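Local coordinates for protein aminoglycoside phosphotransferase (Alicyclobacillus acidocaldarius subsp. acidocaldarius, PDB 4PDY) that probably acts as a kinase-like phosphotransferase of the aminoglycoside phosphotransferase family, although its natural substrate is not established, at residues E215-V226 against F244-D255. Sequence-based numbering, arbitrary orientation.
Sequences ERSSGGWCHLDV and FELARPAPRALD
Asp255 receives the backbone of His223 and Leu224 in a two-pronged grip: His223 N donates to Asp255 OD2 at 2.8 Å and Leu224 N to Asp255 OD1 at 3.0 Å, each oxygen using its syn lone pair. His223, Leu224 and Asp225 begin an HxDxxxxN sequence, the catalytic-loop signature of the kinase-like fold, and a short, doubly accepting carboxylate suits a place where two successive amides must be held. Imidazole suits position 223 because both nitrogens are used: ND1 accepts Asp225 N, and NE2 bonds to the carbonyl of Ile242. With CG anti to the backbone N (chi1 180°), the ring turns from Asp255 and sets its CD2 edge over the face of Phe244, a T-shaped pair with centroids 5.0 Å apart. Leu224 lays CD1 over one face of the Arg248 guanidinium, while CD2 packs against Leu254 CB.

Behind this loop, strands 221-222 and 248-249 pair antiparallel, Cys222 N reaching Arg248 O at 3.0 Å. Pro249, which has no amide hydrogen to give, suits the non-hydrogen-bonded position opposite Trp221, and Pro249 CD makes a CH-pi contact 3.8 Å from the centroid of the five-membered ring of Trp221. With an alanine at Trp221, Pro249 would probably lose this aromatic cover and the carbonyl of Phe141 its indole N-H partner. Farther out, Gly220 takes backbone angles that would jam a CB against the preceding carbonyl. Where helix 206-218 approaches its end, Glu215 is long enough to meet the start of helix 252-266: Arg252 N bonds to Glu215 OE1 at 2.9 Å, on the anti side and 35° out of the carboxylate plane.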
loop_
_atom_site.group_PDB
_atom_site.type_symbol
_atom_site.label_atom_id
_atom_site.label_comp_id
_atom_site.label_asym_id
_atom_site.label_seq_id
_atom_site.Cartn_x
_atom_site.Cartn_y
_atom_site.Cartn_z
ATOM N N GLU A 215 14.164 -8.092 10.732
ATOM C CA GLU A 215 12.797 -8.344 10.235
ATOM C C GLU A 215 12.764 -9.470 9.218
ATOM O O GLU A 215 11.883 -10.330 9.273
ATOM C CB GLU A 215 12.217 -7.064 9.645
ATOM C CG GLU A 215 11.674 -6.099 10.686
ATOM C CD GLU A 215 10.324 -6.534 11.249
ATOM O OE1 GLU A 215 9.328 -6.574 10.504
ATOM O OE2 GLU A 215 10.259 -6.845 12.446
ATOM N N ARG A 216 13.728 -9.473 8.294
ATOM C CA ARG A 216 13.858 -10.550 7.309
ATOM C C ARG A 216 13.975 -11.911 7.986
ATOM O O ARG A 216 13.361 -12.884 7.540
ATOM C CB ARG A 216 15.063 -10.313 6.384
ATOM C CG ARG A 216 15.139 -11.281 5.204
ATOM C CD ARG A 216 15.885 -10.686 4.014
ATOM N NE ARG A 216 16.349 -11.722 3.091
ATOM C CZ ARG A 216 16.832 -11.495 1.872
ATOM N NH1 ARG A 216 16.914 -10.258 1.401
ATOM N NH2 ARG A 216 17.232 -12.510 1.119
ATOM N N SER A 217 14.736 -11.971 9.076
ATOM C CA SER A 217 14.922 -13.216 9.805
ATOM C C SER A 217 13.686 -13.661 10.589
ATOM O O SER A 217 13.319 -14.832 10.535
ATOM C CB SER A 217 16.152 -13.109 10.726
ATOM O OG SER A 217 16.340 -14.302 11.461
ATOM N N SER A 218 13.042 -12.732 11.300
ATOM C CA SER A 218 11.902 -13.067 12.156
ATOM C C SER A 218 10.603 -13.254 11.361
ATOM O O SER A 218 9.654 -13.896 11.826
ATOM C CB SER A 218 11.707 -11.995 13.227
ATOM O OG SER A 218 11.432 -10.742 12.640
ATOM N N GLY A 219 10.576 -12.692 10.162
ATOM C CA GLY A 219 9.438 -12.821 9.294
ATOM C C GLY A 219 8.312 -11.920 9.735
ATOM O O GLY A 219 8.512 -10.927 10.436
ATOM N N GLY A 220 7.117 -12.273 9.307
ATOM C CA GLY A 220 5.983 -11.397 9.421
ATOM C C GLY A 220 5.754 -10.814 8.047
ATOM O O GLY A 220 6.683 -10.307 7.385
ATOM N N TRP A 221 4.506 -10.915 7.581
ATOM C CA TRP A 221 4.132 -10.426 6.269
ATOM C C TRP A 221 3.625 -8.998 6.340
ATOM O O TRP A 221 2.980 -8.597 7.315
ATOM C CB TRP A 221 3.029 -11.312 5.685
ATOM C CG TRP A 221 3.442 -12.690 5.327
ATOM C CD1 TRP A 221 4.239 -13.542 6.056
ATOM C CD2 TRP A 221 3.035 -13.425 4.168
ATOM N NE1 TRP A 221 4.373 -14.746 5.398
ATOM C CE2 TRP A 221 3.660 -14.692 4.228
ATOM C CE3 TRP A 221 2.236 -13.119 3.055
ATOM C CZ2 TRP A 221 3.474 -15.659 3.238
ATOM C CZ3 TRP A 221 2.070 -14.065 2.074
ATOM C CH2 TRP A 221 2.671 -15.328 2.175
ATOM N N CYS A 222 3.876 -8.250 5.282
ATOM C CA CYS A 222 3.197 -6.987 5.012
ATOM C C CYS A 222 2.122 -7.210 3.964
ATOM O O CYS A 222 2.200 -8.128 3.165
ATOM C CB CYS A 222 4.167 -5.900 4.519
ATOM S SG CYS A 222 5.146 -5.115 5.803
ATOM N N HIS A 223 1.108 -6.342 4.004
ATOM C CA HIS A 223 0.033 -6.371 3.028
ATOM C C HIS A 223 0.475 -5.794 1.677
ATOM O O HIS A 223 0.186 -6.348 0.624
ATOM C CB HIS A 223 -1.150 -5.587 3.593
ATOM C CG HIS A 223 -2.335 -5.523 2.682
ATOM N ND1 HIS A 223 -2.479 -4.537 1.736
ATOM C CD2 HIS A 223 -3.439 -6.300 2.594
ATOM C CE1 HIS A 223 -3.640 -4.700 1.111
ATOM N NE2 HIS A 223 -4.216 -5.773 1.599
ATOM N N LEU A 224 1.181 -4.661 1.720
ATOM C CA LEU A 224 1.831 -4.060 0.539
ATOM C C LEU A 224 0.886 -3.561 -0.552
ATOM O O LEU A 224 1.308 -3.294 -1.665
ATOM C CB LEU A 224 2.895 -4.983 -0.049
ATOM C CG LEU A 224 4.001 -5.382 0.942
ATOM C CD1 LEU A 224 5.013 -6.339 0.329
ATOM C CD2 LEU A 224 4.705 -4.151 1.503
ATOM N N ASP A 225 -0.391 -3.358 -0.214
ATOM C CA ASP A 225 -1.283 -2.638 -1.122
ATOM C C ASP A 225 -2.252 -1.807 -0.296
ATOM O O ASP A 225 -3.490 -1.937 -0.379
ATOM C CB ASP A 225 -1.997 -3.614 -2.043
ATOM C CG ASP A 225 -2.569 -2.948 -3.277
ATOM O OD1 ASP A 225 -2.261 -1.762 -3.550
ATOM O OD2 ASP A 225 -3.334 -3.631 -3.979
ATOM N N VAL A 226 -1.673 -0.914 0.480
ATOM C CA VAL A 226 -2.371 -0.151 1.494
ATOM C C VAL A 226 -2.949 1.106 0.885
ATOM O O VAL A 226 -2.383 2.198 0.964
ATOM C CB VAL A 226 -1.435 0.170 2.673
ATOM C CG1 VAL A 226 -2.178 0.911 3.762
ATOM C CG2 VAL A 226 -0.819 -1.127 3.203
ATOM N N PHE A 244 -4.985 -9.479 -0.735
ATOM C CA PHE A 244 -3.687 -9.878 -0.197
ATOM C C PHE A 244 -2.751 -10.355 -1.303
ATOM O O PHE A 244 -1.779 -11.025 -1.016
ATOM C CB PHE A 244 -3.889 -10.963 0.875
ATOM C CG PHE A 244 -4.404 -10.426 2.184
ATOM C CD1 PHE A 244 -5.776 -10.214 2.403
ATOM C CD2 PHE A 244 -3.506 -10.073 3.186
ATOM C CE1 PHE A 244 -6.211 -9.707 3.620
ATOM C CE2 PHE A 244 -3.950 -9.558 4.392
ATOM C CZ PHE A 244 -5.290 -9.380 4.604
ATOM N N GLU A 245 -2.997 -9.981 -2.548
ATOM C CA GLU A 245 -2.234 -10.516 -3.682
ATOM C C GLU A 245 -0.778 -10.042 -3.702
ATOM O O GLU A 245 0.056 -10.709 -4.289
ATOM C CB GLU A 245 -2.934 -10.172 -4.995
ATOM C CG GLU A 245 -4.295 -10.816 -5.114
ATOM C CD GLU A 245 -5.034 -10.454 -6.377
ATOM O OE1 GLU A 245 -4.416 -10.007 -7.352
ATOM O OE2 GLU A 245 -6.279 -10.606 -6.374
ATOM N N LEU A 246 -0.515 -8.874 -3.136
ATOM C CA LEU A 246 0.869 -8.376 -3.053
ATOM C C LEU A 246 1.543 -8.693 -1.723
ATOM O O LEU A 246 2.722 -8.361 -1.541
ATOM C CB LEU A 246 0.884 -6.873 -3.311
ATOM C CG LEU A 246 0.422 -6.432 -4.689
ATOM C CD1 LEU A 246 0.548 -4.937 -4.841
ATOM C CD2 LEU A 246 1.199 -7.148 -5.780
ATOM N N ALA A 247 0.833 -9.330 -0.802
ATOM C CA ALA A 247 1.352 -9.598 0.532
ATOM C C ALA A 247 2.508 -10.587 0.452
ATOM O O ALA A 247 2.465 -11.524 -0.342
ATOM C CB ALA A 247 0.253 -10.108 1.465
ATOM N N ARG A 248 3.526 -10.374 1.300
ATOM C CA ARG A 248 4.690 -11.285 1.373
ATOM C C ARG A 248 5.464 -10.930 2.629
ATOM O O ARG A 248 5.236 -9.884 3.206
ATOM C CB ARG A 248 5.595 -11.165 0.150
ATOM C CG ARG A 248 6.113 -9.773 -0.069
ATOM C CD ARG A 248 7.017 -9.657 -1.292
ATOM N NE ARG A 248 7.308 -8.252 -1.571
ATOM C CZ ARG A 248 8.311 -7.555 -1.027
ATOM N NH1 ARG A 248 9.150 -8.116 -0.154
ATOM N NH2 ARG A 248 8.470 -6.276 -1.349
ATOM N N PRO A 249 6.370 -11.823 3.055
ATOM C CA PRO A 249 7.246 -11.470 4.154
ATOM C C PRO A 249 8.014 -10.175 3.808
ATOM O O PRO A 249 8.628 -10.074 2.736
ATOM C CB PRO A 249 8.199 -12.679 4.251
ATOM C CG PRO A 249 7.404 -13.826 3.701
ATOM C CD PRO A 249 6.603 -13.199 2.594
ATOM N N ALA A 250 7.983 -9.206 4.705
ATOM C CA ALA A 250 8.648 -7.921 4.485
ATOM C C ALA A 250 8.707 -7.152 5.776
ATOM O O ALA A 250 7.848 -7.342 6.638
ATOM C CB ALA A 250 7.937 -7.118 3.422
ATOM N N PRO A 251 9.708 -6.259 5.930
ATOM C CA PRO A 251 9.802 -5.519 7.173
ATOM C C PRO A 251 8.560 -4.676 7.414
ATOM O O PRO A 251 8.059 -4.042 6.495
ATOM C CB PRO A 251 11.036 -4.643 6.964
ATOM C CG PRO A 251 11.883 -5.412 6.006
ATOM C CD PRO A 251 10.874 -6.021 5.061
ATOM N N ARG A 252 8.132 -4.644 8.669
ATOM C CA ARG A 252 6.954 -3.903 9.076
ATOM C C ARG A 252 7.000 -2.434 8.673
ATOM O O ARG A 252 5.966 -1.828 8.358
ATOM C CB ARG A 252 6.737 -4.067 10.576
ATOM C CG ARG A 252 5.397 -3.571 11.052
ATOM C CD ARG A 252 5.086 -3.967 12.473
ATOM N NE ARG A 252 5.855 -3.165 13.435
ATOM C CZ ARG A 252 5.461 -2.885 14.674
ATOM N NH1 ARG A 252 4.291 -3.340 15.134
ATOM N NH2 ARG A 252 6.212 -2.118 15.456
ATOM N N ALA A 253 8.181 -1.841 8.661
ATOM C CA ALA A 253 8.352 -0.464 8.263
ATOM C C ALA A 253 7.772 -0.141 6.882
ATOM O O ALA A 253 7.415 1.016 6.611
ATOM C CB ALA A 253 9.845 -0.101 8.296
ATOM N N LEU A 254 7.730 -1.126 5.986
ATOM C CA LEU A 254 7.169 -0.861 4.658
ATOM C C LEU A 254 5.681 -0.509 4.717
ATOM O O LEU A 254 5.289 0.513 4.179
ATOM C CB LEU A 254 7.389 -2.024 3.722
ATOM C CG LEU A 254 8.837 -2.277 3.274
ATOM C CD1 LEU A 254 8.893 -3.446 2.311
ATOM C CD2 LEU A 254 9.453 -1.039 2.642
ATOM N N ASP A 255 4.886 -1.316 5.407
ATOM C CA ASP A 255 3.474 -0.999 5.545
ATOM C C ASP A 255 3.310 0.299 6.338
ATOM O O ASP A 255 2.464 1.132 6.007
ATOM C CB ASP A 255 2.723 -2.145 6.235
ATOM C CG ASP A 255 2.164 -3.221 5.263
ATOM O OD1 ASP A 255 2.195 -3.071 4.011
ATOM O OD2 ASP A 255 1.716 -4.267 5.809
HETATM O O HOH W 1 -1.786 -7.308 -1.109
#